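Side-chain contact in putative sarcosine dimethylglycine methyltransferase (Galdieria sulphuraria, PDB 2O57), which probably transfers methyl groups from S-adenosylmethionine to sarcosine or dimethylglycine, though its function is unproven: residues F99-R102 with S107-C110. Sequence-based numbering, arbitrary orientation.
Sequences FLVR and SIDC
Leu-100 and Val-101 on helix 95-104 face Ile-108 on strand 107-112, and the two backbones come nearest where the CA atoms of Val-101 and Ser-107 lie 6.2 Å apart. Ile-108 carries the strand's side of the contact, its side chain leaving the strand toward the helix, and meets each partner with a different atom. Its CG1 packs against CG2 of Val-101 at 3.8 Å, the two side chains running past one another in opposite directions. One carbon further out, CD1 of Ile-108 reaches CD1 of Leu-100 at 4.0 Å, and here the side chains cross at roughly a right angle. A chi1 of -57° sets CG1 of Ile-108 anti to the carbonyl carbon, and chi2 of -76° then turns CD1 to the leucine. Both contacts are purely apolar, all three residues are buried, and the segments together hide 126 Å². The contact packs the helix of the beta-alpha-beta unit 85-89, 95-104, 107-112 against its second strand, consistent with a Rossmann-like methyltransferase fold. Leu-100 also touches Ala-71 of helix 59-76, Val-101 rests on Ile-134 of strand 134-138, and backbone hydrogen bonds tie Ser-107 to Gly-86 and Ile-108 to Thr-135, placing strand 107-112 between two parallel neighbours.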
# COMPACT_ATOMS: atom_id res chain seq x y z
N PHE A 99 4.16 6.39 -20.45
CA PHE A 99 3.37 7.04 -19.38
C PHE A 99 4.24 7.97 -18.49
O PHE A 99 3.91 9.15 -18.27
CB PHE A 99 2.69 5.97 -18.53
CG PHE A 99 2.05 6.48 -17.25
CD1 PHE A 99 0.78 7.03 -17.28
CD2 PHE A 99 2.72 6.37 -16.03
CE1 PHE A 99 0.18 7.49 -16.11
CE2 PHE A 99 2.12 6.82 -14.84
CZ PHE A 99 0.86 7.37 -14.88
N LEU A 100 5.36 7.46 -18.00
CA LEU A 100 6.23 8.27 -17.13
C LEU A 100 6.89 9.47 -17.85
O LEU A 100 7.04 10.57 -17.28
CB LEU A 100 7.28 7.36 -16.48
CG LEU A 100 6.77 6.30 -15.49
CD1 LEU A 100 7.99 5.49 -15.05
CD2 LEU A 100 6.11 6.96 -14.28
N VAL A 101 7.33 9.24 -19.09
CA VAL A 101 7.97 10.28 -19.88
C VAL A 101 6.94 11.42 -20.14
O VAL A 101 7.25 12.59 -19.87
CB VAL A 101 8.58 9.73 -21.20
CG1 VAL A 101 9.02 10.89 -22.15
CG2 VAL A 101 9.75 8.77 -20.89
N ARG A 102 5.74 11.09 -20.62
CA ARG A 102 4.72 12.12 -20.89
C ARG A 102 4.32 12.86 -19.60
O ARG A 102 4.04 14.06 -19.63
CB ARG A 102 3.44 11.56 -21.57
CG ARG A 102 3.61 10.80 -22.91
CD ARG A 102 2.24 10.30 -23.41
NE ARG A 102 2.28 9.35 -24.54
CZ ARG A 102 2.45 9.75 -25.79
NH1 ARG A 102 2.60 11.04 -26.04
NH2 ARG A 102 2.46 8.88 -26.79
N SER A 107 13.68 10.60 -18.40
CA SER A 107 14.16 9.69 -19.44
C SER A 107 14.15 8.26 -18.90
O SER A 107 14.47 8.02 -17.73
CB SER A 107 15.58 10.09 -19.82
OG SER A 107 15.59 11.40 -20.40
N ILE A 108 13.79 7.30 -19.75
CA ILE A 108 13.67 5.91 -19.33
C ILE A 108 14.48 5.00 -20.24
O ILE A 108 14.30 5.03 -21.47
CB ILE A 108 12.19 5.41 -19.37
CG1 ILE A 108 11.25 6.28 -18.48
CG2 ILE A 108 12.09 3.92 -18.98
CD1 ILE A 108 11.40 6.01 -17.01
N ASP A 109 15.31 4.14 -19.64
CA ASP A 109 15.90 3.02 -20.39
C ASP A 109 15.07 1.79 -20.05
O ASP A 109 14.90 1.45 -18.88
CB ASP A 109 17.34 2.77 -19.98
CG ASP A 109 18.27 3.90 -20.38
OD1 ASP A 109 17.97 4.67 -21.30
OD2 ASP A 109 19.34 4.00 -19.78
N CYS A 110 14.60 1.09 -21.09
CA CYS A 110 13.82 -0.14 -20.90
C CYS A 110 14.77 -1.32 -21.04
O CYS A 110 15.60 -1.34 -21.98
CB CYS A 110 12.69 -0.22 -21.95
SG CYS A 110 11.46 1.04 -21.84